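Beta-galactosidase (Streptococcus pneumoniae, PDB 4CUA) hydrolyses terminal beta-galactosides, and the fragment described here is a carbohydrate-binding module that probably recognises galactose-containing glycans. Local coordinates at residues Gly14-Leu19 with Pro106-Asn111; Val63-Ser68 with Arg74-Leu79; Phe148-Asp151 with Ala157-Ile160; Lys93-Glu98 with Leu134-Gln139; Thr50-Ser55 with His87-Pro92. All coordinates share one frame; numbering follows the deposited sequence.

Contact 1 (Gly14-Leu19 with Pro106-Asn111); sequences GSELPL and PTAPKN. With EDO (1,2-ethanediol), chain G.
Leu19 and Ala108 bring two loop segments together at one side of the module. The CB of Leu19 points at the 106-111 segment. CG lies anti to the backbone N (chi1 172°), beside the carbonyl carbon. Chi2 (67°) then turns CD2 to the other segment and CD1 to a bound diol. CD2 sits 3.9 Å from Ala108 CB and 3.9 Å from Pro109 CD, so it rests where the alanine methyl meets the proline ring. The Leu19 and Pro109 side chains run past each other in opposite directions. CD1 lies 3.9 Å from O2 of the 1,2-ethanediol, probably from the crystallisation liquor. The O1 of this diol donates a 3.0 Å hydrogen bond to Glu16 O.

Glu16 approaches the same alanine methyl with an extended chain. Its OE2 comes within 3.4 Å of Ala108 CB. Pro109 also packs on Val115 and His120, and Thr107 O accepts a hydrogen bond from His120. The contact joins the cis-proline lead-in to strand 19-22, at Pro18, to the long loop between strands 94-100 and 128-130 of the galactose-binding-like domain.

No hydrogen bond crosses between the two segments. Across the gap the contact is van der Waals: a leucine methyl on an alanine methyl and a proline ring, with a carboxylate oxygen at the edge of the patch.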
# COMPACT_ATOMS: atom_id res chain seq x y z
N GLY A 14 4.51 -18.79 -4.67
CA GLY A 14 5.88 -19.28 -4.64
C GLY A 14 6.91 -18.20 -4.88
O GLY A 14 8.10 -18.48 -4.96
N SER A 15 6.45 -16.97 -4.96
CA SER A 15 7.37 -15.84 -5.17
C SER A 15 7.30 -14.89 -3.99
O SER A 15 6.25 -14.51 -3.56
CB SER A 15 7.00 -15.07 -6.42
OG SER A 15 7.93 -14.02 -6.65
N GLU A 16 8.46 -14.49 -3.52
CA GLU A 16 8.57 -13.60 -2.43
C GLU A 16 8.07 -12.17 -2.81
O GLU A 16 7.51 -11.45 -2.01
CB GLU A 16 10.05 -13.52 -2.05
CG GLU A 16 10.32 -12.61 -0.88
CD GLU A 16 11.81 -12.45 -0.56
OE1 GLU A 16 12.65 -12.48 -1.50
OE2 GLU A 16 12.13 -12.29 0.64
N LEU A 17 8.26 -11.82 -4.07
CA LEU A 17 7.97 -10.51 -4.61
C LEU A 17 7.09 -10.63 -5.82
O LEU A 17 7.24 -11.63 -6.61
CB LEU A 17 9.30 -9.81 -4.99
CG LEU A 17 10.30 -9.61 -3.87
CD1 LEU A 17 11.71 -9.34 -4.38
CD2 LEU A 17 9.84 -8.51 -2.95
N PRO A 18 6.21 -9.70 -6.05
CA PRO A 18 6.02 -8.45 -5.30
C PRO A 18 5.43 -8.74 -3.93
O PRO A 18 4.74 -9.74 -3.70
CB PRO A 18 5.06 -7.64 -6.12
CG PRO A 18 4.64 -8.48 -7.27
CD PRO A 18 5.44 -9.71 -7.30
N LEU A 19 5.79 -7.87 -2.99
CA LEU A 19 5.42 -8.02 -1.58
C LEU A 19 4.79 -6.73 -1.14
O LEU A 19 5.34 -5.65 -1.35
CB LEU A 19 6.68 -8.21 -0.73
CG LEU A 19 6.64 -8.22 0.79
CD1 LEU A 19 5.88 -9.46 1.25
CD2 LEU A 19 8.07 -8.32 1.30
N PRO A 106 16.56 -1.86 -1.23
CA PRO A 106 15.75 -2.39 -0.13
C PRO A 106 15.76 -3.87 -0.07
O PRO A 106 15.91 -4.53 -1.10
CB PRO A 106 14.36 -1.88 -0.42
CG PRO A 106 14.34 -1.42 -1.81
CD PRO A 106 15.73 -1.30 -2.30
N THR A 107 15.68 -4.42 1.13
CA THR A 107 15.50 -5.85 1.38
C THR A 107 14.00 -6.07 1.65
O THR A 107 13.29 -5.12 1.97
CB THR A 107 16.26 -6.25 2.67
OG1 THR A 107 15.83 -5.43 3.76
CG2 THR A 107 17.74 -6.07 2.48
N ALA A 108 13.55 -7.30 1.51
CA ALA A 108 12.20 -7.62 1.96
C ALA A 108 12.22 -7.46 3.49
O ALA A 108 13.04 -8.09 4.18
CB ALA A 108 11.84 -9.04 1.62
N PRO A 109 11.23 -6.70 4.04
CA PRO A 109 11.11 -6.65 5.50
C PRO A 109 10.94 -8.04 6.10
O PRO A 109 10.37 -8.97 5.53
CB PRO A 109 9.90 -5.76 5.72
CG PRO A 109 9.89 -4.86 4.50
CD PRO A 109 10.26 -5.81 3.38
N LYS A 110 11.49 -8.23 7.29
CA LYS A 110 11.34 -9.47 8.01
C LYS A 110 9.91 -9.70 8.46
O LYS A 110 9.42 -10.85 8.51
CB LYS A 110 12.24 -9.46 9.25
CG LYS A 110 13.73 -9.41 8.95
CD LYS A 110 14.17 -10.72 8.38
CE LYS A 110 15.68 -10.90 8.30
NZ LYS A 110 16.30 -9.81 7.53
N ASN A 111 9.23 -8.60 8.78
CA ASN A 111 7.84 -8.66 9.21
C ASN A 111 7.08 -7.58 8.44
O ASN A 111 6.91 -6.46 8.91
CB ASN A 111 7.72 -8.46 10.70
CG ASN A 111 8.54 -9.45 11.46
OD1 ASN A 111 8.06 -10.50 11.79
ND2 ASN A 111 9.80 -9.11 11.69
C1 EDO G . 4.36 -12.48 -1.28
O1 EDO G . 5.44 -13.09 -0.60
C2 EDO G . 3.15 -12.92 -0.48
O2 EDO G . 2.87 -11.90 0.54

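Contact 2 (Val63-Ser68 with Arg74-Leu79); sequences VLFGDS and RSVDNL. With EDO (1,2-ethanediol), chain I.
Phe65 and Arg74 both carry CG anti to their carbonyl carbon (chi1 near -60° in each), and this lets their side chains meet across the hairpin. Arg74 then bends at chi2 (-106°) and runs past Phe65 toward Gly66 and Asp67. Its CG lies 3.6 Å from Phe65 CB. Its CB sits over one face of the Phe65 ring, toward the rim, in a CH-pi contact 4.3 Å from the centroid. The O of Val63 lies over the centre of the opposite face.

The guanidinium stands nearly perpendicular to that ring. Its NH2 donates a 2.8 Å hydrogen bond to Gly66 O, fairly straight at 156°, in the carbonyl plane and on a lone pair. A weak, longer bond from NE reaches the same oxygen. Water 1 accepts from Arg74 NE at 3.1 Å and from Gly66 N at 3.0 Å, so it bridges the two. NH1 is taken by O2 of a bound 1,2-ethanediol, probably from the crystallisation liquor. Gly66 O lies along the NE/NH2 edge, the water at NE and the diol at NH1; together they should restrict rotation. Asp67 OD1 is 4.2 Å from Arg74 NH2, beyond a salt bridge, and may weakly stabilise the guanidinium.

Phe65 CE2 packs 3.7 Å from Val76 CG2. The contact joins the two strands of the antiparallel hairpin 58-67 and 70-83. Strand 157-163 pairs with the first, and strand 145-155 with the second.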
# COMPACT_ATOMS: atom_id res chain seq x y z
N VAL A 63 3.95 -1.42 -2.00
CA VAL A 63 4.37 -2.61 -2.72
C VAL A 63 5.84 -2.48 -3.07
O VAL A 63 6.22 -1.46 -3.60
CB VAL A 63 3.50 -2.84 -3.98
CG1 VAL A 63 4.00 -4.05 -4.73
CG2 VAL A 63 2.03 -2.99 -3.57
N LEU A 64 6.58 -3.52 -2.80
CA LEU A 64 7.96 -3.72 -3.15
C LEU A 64 7.99 -4.65 -4.37
O LEU A 64 7.51 -5.77 -4.26
CB LEU A 64 8.75 -4.36 -2.02
CG LEU A 64 10.20 -4.71 -2.26
CD1 LEU A 64 10.97 -3.42 -2.66
CD2 LEU A 64 10.79 -5.33 -0.99
N PHE A 65 8.49 -4.16 -5.48
CA PHE A 65 8.31 -4.89 -6.76
C PHE A 65 9.24 -6.03 -6.97
O PHE A 65 10.36 -6.10 -6.46
CB PHE A 65 8.44 -3.91 -7.91
CG PHE A 65 7.43 -2.84 -7.87
CD1 PHE A 65 6.06 -3.09 -7.91
CD2 PHE A 65 7.79 -1.52 -7.69
CE1 PHE A 65 5.13 -2.11 -7.84
CE2 PHE A 65 6.86 -0.52 -7.59
CZ PHE A 65 5.50 -0.78 -7.64
N GLY A 66 8.79 -6.98 -7.81
CA GLY A 66 9.65 -8.08 -8.19
C GLY A 66 9.46 -8.35 -9.69
O GLY A 66 8.53 -7.93 -10.28
N ASP A 67 10.44 -9.05 -10.24
CA ASP A 67 10.34 -9.65 -11.60
C ASP A 67 10.86 -11.04 -11.47
O ASP A 67 12.00 -11.28 -11.09
CB ASP A 67 11.17 -8.81 -12.54
CG ASP A 67 11.17 -9.34 -13.97
OD1 ASP A 67 10.48 -10.35 -14.24
OD2 ASP A 67 11.78 -8.62 -14.79
N SER A 68 10.03 -12.02 -11.79
CA SER A 68 10.47 -13.40 -11.87
C SER A 68 11.07 -13.91 -10.61
O SER A 68 11.93 -14.78 -10.60
CB SER A 68 11.44 -13.58 -13.05
OG SER A 68 10.85 -13.01 -14.24
N ARG A 74 10.57 -1.00 -11.12
CA ARG A 74 9.54 -0.87 -12.15
C ARG A 74 9.25 0.57 -12.45
O ARG A 74 9.41 1.45 -11.59
CB ARG A 74 8.22 -1.50 -11.65
CG ARG A 74 8.31 -2.96 -11.34
CD ARG A 74 7.64 -3.82 -12.37
NE ARG A 74 7.71 -5.22 -12.08
CZ ARG A 74 7.75 -6.10 -13.11
NH1 ARG A 74 7.74 -5.59 -14.34
NH2 ARG A 74 7.84 -7.37 -12.90
N SER A 75 8.77 0.81 -13.66
CA SER A 75 8.28 2.12 -14.09
C SER A 75 6.80 2.29 -13.74
O SER A 75 5.93 1.62 -14.29
CB SER A 75 8.46 2.29 -15.60
OG SER A 75 7.90 3.53 -15.97
N VAL A 76 6.50 3.16 -12.79
CA VAL A 76 5.19 3.28 -12.20
C VAL A 76 4.58 4.64 -12.38
O VAL A 76 5.17 5.69 -12.02
CB VAL A 76 5.25 2.97 -10.66
CG1 VAL A 76 3.85 3.09 -10.06
CG2 VAL A 76 5.92 1.64 -10.40
N ASP A 77 3.35 4.68 -12.84
CA ASP A 77 2.63 5.91 -13.01
C ASP A 77 1.18 5.93 -12.51
O ASP A 77 0.39 6.81 -12.77
CB ASP A 77 2.74 6.41 -14.49
CG ASP A 77 1.83 5.65 -15.44
OD1 ASP A 77 1.19 4.66 -15.03
OD2 ASP A 77 1.79 6.03 -16.65
N ASN A 78 0.83 4.92 -11.69
CA ASN A 78 -0.52 4.70 -11.28
C ASN A 78 -0.52 3.87 -9.98
O ASN A 78 0.41 3.17 -9.69
CB ASN A 78 -1.33 3.92 -12.38
CG ASN A 78 -0.81 2.56 -12.63
OD1 ASN A 78 -1.29 1.57 -12.01
ND2 ASN A 78 0.20 2.43 -13.46
N LEU A 79 -1.66 3.99 -9.32
CA LEU A 79 -2.02 3.20 -8.15
C LEU A 79 -3.49 3.20 -8.03
O LEU A 79 -4.12 4.20 -8.17
CB LEU A 79 -1.43 3.87 -6.92
CG LEU A 79 -1.78 3.23 -5.55
CD1 LEU A 79 -1.27 1.81 -5.39
CD2 LEU A 79 -1.36 4.16 -4.38
C1 EDO I . 8.92 -1.50 -16.22
O1 EDO I . 9.96 -1.11 -15.35
C2 EDO I . 8.54 -2.93 -16.04
O2 EDO I . 7.18 -2.93 -15.62
O HOH W 1 6.39 -6.29 -9.53

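Contact 3 (Phe148-Asp151 with Ala157-Ile160). With EDO (1,2-ethanediol), chain E.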
# COMPACT_ATOMS: atom_id res chain seq x y z
N PHE A 148 -5.49 6.56 -8.91
CA PHE A 148 -4.47 7.61 -8.87
C PHE A 148 -3.51 7.45 -10.03
O PHE A 148 -3.19 6.35 -10.45
CB PHE A 148 -3.64 7.50 -7.56
CG PHE A 148 -4.46 7.53 -6.31
CD1 PHE A 148 -4.87 8.70 -5.72
CD2 PHE A 148 -4.84 6.33 -5.70
CE1 PHE A 148 -5.63 8.71 -4.55
CE2 PHE A 148 -5.58 6.34 -4.54
CZ PHE A 148 -5.97 7.52 -3.94
N SER A 149 -3.09 8.60 -10.60
CA SER A 149 -2.07 8.60 -11.62
C SER A 149 -1.13 9.79 -11.35
O SER A 149 -1.54 10.75 -10.69
CB SER A 149 -2.67 8.64 -13.03
OG SER A 149 -3.38 9.82 -13.28
N PHE A 150 0.08 9.63 -11.79
CA PHE A 150 1.16 10.56 -11.49
C PHE A 150 2.27 10.37 -12.48
O PHE A 150 2.32 9.45 -13.32
CB PHE A 150 1.63 10.39 -10.01
CG PHE A 150 1.81 8.97 -9.59
CD1 PHE A 150 2.94 8.29 -9.89
CD2 PHE A 150 0.78 8.32 -8.88
CE1 PHE A 150 3.12 6.95 -9.53
CE2 PHE A 150 0.94 6.98 -8.54
CZ PHE A 150 2.08 6.30 -8.87
N ASP A 151 3.22 11.32 -12.46
CA ASP A 151 4.34 11.20 -13.36
C ASP A 151 5.10 9.89 -13.18
O ASP A 151 5.39 9.47 -12.06
CB ASP A 151 5.31 12.37 -13.15
CG ASP A 151 4.74 13.72 -13.54
OD1 ASP A 151 3.85 13.84 -14.45
OD2 ASP A 151 5.15 14.71 -12.88
N ALA A 157 9.76 0.64 -5.07
CA ALA A 157 8.56 0.61 -4.20
C ALA A 157 7.79 1.87 -4.26
O ALA A 157 8.36 2.96 -4.37
CB ALA A 157 8.97 0.33 -2.77
N ILE A 158 6.48 1.78 -4.18
CA ILE A 158 5.68 2.91 -3.87
C ILE A 158 4.88 2.58 -2.65
O ILE A 158 4.67 1.40 -2.36
CB ILE A 158 4.82 3.44 -5.04
CG1 ILE A 158 3.71 2.43 -5.38
CG2 ILE A 158 5.75 3.78 -6.21
CD1 ILE A 158 2.53 3.03 -6.10
N ARG A 159 4.45 3.62 -1.97
CA ARG A 159 3.55 3.49 -0.84
C ARG A 159 2.58 4.65 -0.75
O ARG A 159 2.81 5.75 -1.32
CB ARG A 159 4.27 3.36 0.49
CG ARG A 159 4.91 4.64 1.02
CD ARG A 159 5.78 4.32 2.23
NE ARG A 159 6.26 5.59 2.78
CZ ARG A 159 7.08 5.63 3.84
NH1 ARG A 159 7.42 4.51 4.48
NH2 ARG A 159 7.49 6.80 4.27
N ILE A 160 1.47 4.41 -0.09
CA ILE A 160 0.50 5.40 0.24
C ILE A 160 0.48 5.53 1.78
O ILE A 160 0.24 4.60 2.47
CB ILE A 160 -0.88 5.18 -0.46
CG1 ILE A 160 -1.81 6.30 -0.15
CG2 ILE A 160 -1.48 3.81 -0.08
CD1 ILE A 160 -3.15 6.27 -0.88
C1 EDO E . 7.47 2.27 6.66
O1 EDO E . 7.56 1.55 7.80
C2 EDO E . 6.82 1.29 5.59
O2 EDO E . 6.22 2.05 4.67
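Phe148 and Phe150 face Ile160 and Ile158 across the hydrophobic core of a beta sandwich. The strands do not pair here. The CA atoms of Phe148 and Ile160 are 10.6 Å apart, and those of Phe150 and Ile158 are 11.7 Å apart. Such spacing suits strands packed face to face, with side chains filling the gap.

The two pairs meet in the same way. Phe148 CZ lies 4.3 Å from Ile160 CD1, and Phe150 CZ lies 4.3 Å from Ile158 CD1. In each case the far end of the ring meets the last methyl of the isoleucine. Phe150 has its CG between the backbone N and the carbonyl carbon (chi1 45°), which brings the end of its ring to Ile158 CD1. All four residues are buried. Leu79 touches both isoleucines, Val76 lies on Phe150, and Ile97 lies on Phe148 and Ile160, so these three residues add to the same core.

Arg159, between the two isoleucines, projects on the other side of its strand. Its chain is extended from CG to NE. NE forms a salt bridge with Glu98, and the guanidinium makes a cation-pi contact with Trp128. NH1 donates a 2.7 Å hydrogen bond to the O2 of a bound 1,2-ethanediol, near the guanidinium plane.

Facing strands whose inward residues meet in an apolar core are what a beta sandwich is built on, consistent with the galactose-binding-like family.

Contact 4 (Lys93-Glu98 with Leu134-Gln139); sequences KSYVIE and LKAPAQ
Tyr95 OH and Pro137 O are joined through water 2, which bridges the strand and the loop. The water lies 2.5 Å from Tyr95 OH, a very short distance, and in the ring plane. It donates a 2.6 Å hydrogen bond to Pro137 O. No direct hydrogen bond links the two segments.

The other direct contacts are van der Waals. Tyr95 has CG between its backbone N and carbonyl carbon (chi1 64°), and its ring is directed at the loop. The loop residues meet it at the edge, near the ring plane. Ala136 CB lies 3.2 Å from Tyr95 OH. Leu134 CD2 is 4.1 Å from Tyr95 CE2, and the two side chains come from opposite directions. The other branch of Leu134 serves Ile97. Its CD1 sits 4.0 Å from Ile97 CD1, with the side chains at about a right angle. One leucine thus spans two residues of strand 94-100.

Phe148 of strand 145-155 packs against both segments. It touches Ile97, Ala136 and Pro137, and its ring meets that of Tyr95 with planes about 60° apart. The loop between strands 128-130 and 145-155 thus packs on inward residues of strand 94-100 in the galactose-binding-like sandwich.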
# COMPACT_ATOMS: atom_id res chain seq x y z
N LYS A 93 -8.45 10.44 6.08
CA LYS A 93 -8.77 11.85 5.84
C LYS A 93 -7.68 12.56 5.04
O LYS A 93 -7.97 13.60 4.46
CB LYS A 93 -8.99 12.59 7.18
CG LYS A 93 -7.77 12.71 8.07
CD LYS A 93 -8.09 13.57 9.32
CE LYS A 93 -6.91 13.67 10.25
NZ LYS A 93 -7.28 14.65 11.37
N SER A 94 -6.45 12.08 5.01
CA SER A 94 -5.41 12.67 4.25
C SER A 94 -4.42 11.59 3.86
O SER A 94 -4.39 10.53 4.51
CB SER A 94 -4.73 13.80 5.07
OG SER A 94 -3.96 13.30 6.15
N TYR A 95 -3.65 11.82 2.82
CA TYR A 95 -2.64 10.86 2.35
C TYR A 95 -1.60 11.51 1.49
O TYR A 95 -1.76 12.63 0.97
CB TYR A 95 -3.33 9.72 1.51
CG TYR A 95 -3.98 10.30 0.25
CD1 TYR A 95 -5.25 10.81 0.27
CD2 TYR A 95 -3.28 10.34 -0.93
CE1 TYR A 95 -5.82 11.39 -0.88
CE2 TYR A 95 -3.85 10.93 -2.06
CZ TYR A 95 -5.11 11.41 -2.01
OH TYR A 95 -5.65 12.01 -3.17
N VAL A 96 -0.50 10.83 1.33
CA VAL A 96 0.55 11.19 0.42
C VAL A 96 0.99 9.91 -0.26
O VAL A 96 1.22 8.89 0.39
CB VAL A 96 1.78 11.75 1.13
CG1 VAL A 96 2.91 12.03 0.17
CG2 VAL A 96 1.37 13.00 1.88
N ILE A 97 1.13 9.95 -1.58
CA ILE A 97 1.71 8.85 -2.33
C ILE A 97 3.17 9.13 -2.63
O ILE A 97 3.53 10.24 -3.13
CB ILE A 97 0.92 8.57 -3.64
CG1 ILE A 97 -0.52 8.22 -3.33
CG2 ILE A 97 1.58 7.50 -4.47
CD1 ILE A 97 -1.47 8.19 -4.49
N GLU A 98 4.03 8.18 -2.34
CA GLU A 98 5.49 8.35 -2.32
C GLU A 98 6.17 7.22 -3.03
O GLU A 98 5.63 6.12 -3.07
CB GLU A 98 5.96 8.40 -0.85
CG GLU A 98 5.45 9.64 -0.16
CD GLU A 98 5.66 9.66 1.35
OE1 GLU A 98 5.45 8.64 2.06
OE2 GLU A 98 6.03 10.73 1.84
N LEU A 134 0.09 14.52 -9.35
CA LEU A 134 -0.94 13.60 -8.95
C LEU A 134 -2.29 13.98 -9.49
O LEU A 134 -2.76 15.11 -9.34
CB LEU A 134 -1.03 13.53 -7.42
CG LEU A 134 -2.05 12.50 -6.89
CD1 LEU A 134 -1.72 11.05 -7.21
CD2 LEU A 134 -2.13 12.71 -5.35
N LYS A 135 -2.97 12.98 -10.04
CA LYS A 135 -4.36 13.07 -10.34
C LYS A 135 -5.03 12.03 -9.44
O LYS A 135 -4.62 10.88 -9.44
CB LYS A 135 -4.66 12.76 -11.80
CG LYS A 135 -3.93 13.64 -12.81
CD LYS A 135 -4.50 13.44 -14.21
CE LYS A 135 -3.90 14.47 -15.18
NZ LYS A 135 -2.49 14.14 -15.48
N ALA A 136 -6.03 12.48 -8.72
CA ALA A 136 -6.68 11.66 -7.67
C ALA A 136 -8.14 11.96 -7.70
O ALA A 136 -8.58 13.03 -8.16
CB ALA A 136 -6.12 12.04 -6.32
N PRO A 137 -8.95 11.08 -7.12
CA PRO A 137 -10.31 11.46 -6.89
C PRO A 137 -10.46 12.71 -6.03
O PRO A 137 -9.69 12.95 -5.13
CB PRO A 137 -10.92 10.23 -6.15
CG PRO A 137 -9.92 9.14 -6.25
CD PRO A 137 -8.59 9.78 -6.52
N ALA A 138 -11.52 13.50 -6.28
CA ALA A 138 -11.75 14.72 -5.48
C ALA A 138 -12.09 14.37 -4.05
O ALA A 138 -11.75 15.10 -3.11
CB ALA A 138 -12.86 15.57 -6.11
N GLN A 139 -12.73 13.21 -3.85
CA GLN A 139 -12.86 12.63 -2.52
C GLN A 139 -12.71 11.14 -2.60
O GLN A 139 -13.28 10.48 -3.47
CB GLN A 139 -14.18 12.96 -1.89
CG GLN A 139 -15.38 12.70 -2.73
CD GLN A 139 -16.46 13.75 -2.51
OE1 GLN A 139 -16.54 14.41 -1.45
NE2 GLN A 139 -17.31 13.91 -3.52
O HOH W 2 -8.12 12.60 -3.10

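Contact 5 (Thr50-Ser55 with His87-Pro92)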
# COMPACT_ATOMS: atom_id res chain seq x y z
N THR A 50 -5.89 -3.29 7.72
CA THR A 50 -6.29 -2.08 8.46
C THR A 50 -5.24 -1.84 9.50
O THR A 50 -4.45 -2.71 9.81
CB THR A 50 -7.65 -2.23 9.18
OG1 THR A 50 -7.47 -2.92 10.42
CG2 THR A 50 -8.73 -2.94 8.39
N ASN A 51 -5.31 -0.62 10.06
CA ASN A 51 -4.56 -0.29 11.29
C ASN A 51 -5.60 -0.00 12.39
O ASN A 51 -5.34 0.85 13.26
CB ASN A 51 -3.55 0.78 11.11
CG ASN A 51 -4.14 2.11 10.69
OD1 ASN A 51 -5.29 2.17 10.27
ND2 ASN A 51 -3.31 3.17 10.75
N TRP A 52 -6.70 -0.72 12.38
CA TRP A 52 -7.77 -0.56 13.37
C TRP A 52 -7.20 -0.74 14.77
O TRP A 52 -6.56 -1.70 15.07
CB TRP A 52 -8.89 -1.54 13.08
CG TRP A 52 -10.00 -1.49 14.08
CD1 TRP A 52 -11.05 -0.61 14.10
CD2 TRP A 52 -10.20 -2.39 15.17
NE1 TRP A 52 -11.86 -0.89 15.18
CE2 TRP A 52 -11.38 -1.99 15.82
CE3 TRP A 52 -9.49 -3.46 15.68
CZ2 TRP A 52 -11.85 -2.62 17.00
CZ3 TRP A 52 -9.98 -4.11 16.85
CH2 TRP A 52 -11.14 -3.67 17.48
N ASN A 53 -7.51 0.22 15.63
CA ASN A 53 -7.14 0.23 17.04
C ASN A 53 -5.65 0.17 17.27
O ASN A 53 -5.22 -0.29 18.33
CB ASN A 53 -7.88 -0.86 17.77
CG ASN A 53 -7.89 -0.64 19.27
OD1 ASN A 53 -7.98 0.49 19.71
ND2 ASN A 53 -7.75 -1.72 20.04
N ARG A 54 -4.82 0.66 16.36
CA ARG A 54 -3.39 0.69 16.53
C ARG A 54 -3.01 2.07 17.07
O ARG A 54 -3.80 3.03 16.99
CB ARG A 54 -2.63 0.29 15.24
CG ARG A 54 -2.90 -1.11 14.76
CD ARG A 54 -2.40 -2.19 15.72
NE ARG A 54 -0.96 -2.27 15.70
CZ ARG A 54 -0.27 -3.23 16.34
NH1 ARG A 54 -0.89 -4.11 17.14
NH2 ARG A 54 1.02 -3.31 16.14
N SER A 55 -1.83 2.19 17.60
CA SER A 55 -1.47 3.38 18.33
C SER A 55 -1.21 4.61 17.46
O SER A 55 -1.42 5.74 17.89
CB SER A 55 -0.27 3.08 19.22
OG SER A 55 0.86 2.67 18.44
N HIS A 87 -18.11 0.36 10.85
CA HIS A 87 -18.22 1.29 11.98
C HIS A 87 -16.85 1.76 12.45
O HIS A 87 -16.70 2.92 12.86
CB HIS A 87 -18.99 0.63 13.13
CG HIS A 87 -19.18 1.52 14.32
ND1 HIS A 87 -19.94 2.67 14.27
CD2 HIS A 87 -18.73 1.42 15.60
CE1 HIS A 87 -19.93 3.25 15.46
NE2 HIS A 87 -19.19 2.52 16.28
N GLY A 88 -15.86 0.87 12.38
CA GLY A 88 -14.55 1.13 12.92
C GLY A 88 -13.41 1.65 12.07
O GLY A 88 -12.47 2.21 12.58
N VAL A 89 -13.56 1.51 10.72
CA VAL A 89 -12.55 1.91 9.81
C VAL A 89 -13.14 2.54 8.57
O VAL A 89 -14.34 2.36 8.31
CB VAL A 89 -11.68 0.68 9.34
CG1 VAL A 89 -10.92 0.09 10.52
CG2 VAL A 89 -12.47 -0.37 8.61
N GLY A 90 -12.30 3.19 7.79
CA GLY A 90 -12.70 3.70 6.48
C GLY A 90 -11.57 4.32 5.74
O GLY A 90 -10.40 4.16 6.06
N ALA A 91 -11.91 5.05 4.66
CA ALA A 91 -10.91 5.80 3.90
C ALA A 91 -10.21 6.81 4.83
O ALA A 91 -10.80 7.28 5.81
CB ALA A 91 -11.62 6.51 2.77
N PRO A 92 -8.98 7.18 4.51
CA PRO A 92 -8.25 8.13 5.38
C PRO A 92 -8.71 9.57 5.12
O PRO A 92 -9.26 9.86 4.07
CB PRO A 92 -6.82 7.95 4.95
CG PRO A 92 -6.90 7.47 3.49
CD PRO A 92 -8.16 6.69 3.40
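Trp52 and Val89 supply most of the apolar contact. Val89 CG1 lies 3.7 Å from both Trp52 CB and Trp52 CD1, at the pyrrole side of the indole. The side chains cross at about a right angle. Trp52 holds CG anti to its backbone N (chi1 177°), which swings the indole out to the 87-92 segment. The same Val89 methyl also comes 4.2 Å from Thr50 CB. Val89 is buried, and it further touches His84 and Ser172. Trp52 is only partly buried. Asn53 CB sits over one face of its ring, toward the rim, and Arg169 also packs on it.

One polar group, Gly88 O, meets the indole at its edge. It lies in the ring plane, 3.5 Å from Trp52 CD1, so the carbonyl faces a ring C-H. No hydrogen bond crosses between the segments.

Both segments are loops at one end of the beta sandwich, apart from Thr50 at the end of strand 49-50. The 50-55 segment is shaped by two turns. Thr50 OG1 accepts from Trp52 N at 3.0 Å, which makes an ST turn. A type II beta turn runs from Asn51 to Arg54, closed by a 3.1 Å bond from Arg54 N to Asn51 O.

Further hydrogen bonds and a salt bridge come from neighbouring residues. Thr50 OG1 also bonds to Asp29, and Arg54 forms a salt bridge with Asp24. Asn53 and Gly88 both bond through their backbones to Arg169, so a third loop ties the two segments together. Asp86 OD1 accepts from Gly88 N.

Contact 3 is the core of the set, with all its touching residues buried and purely apolar contacts across its segments. Contact 2 borders it through strand pairing, but mixes core packing with an arginine whose tip reaches polar partners. Contact 4 flanks contact 3 on the same side of the chain's centre and shares the pairing of strands 94-100 and 157-163. There a water bridges strand and loop beside apolar contacts. Contacts 1 and 5 are peripheral loop pairs, only partly buried and about 25 Å apart between centres. Contact 1 meets contact 2 by a probable backbone bond from strand 19-22 and by packing. Contact 5 adjoins contact 4 only in sequence.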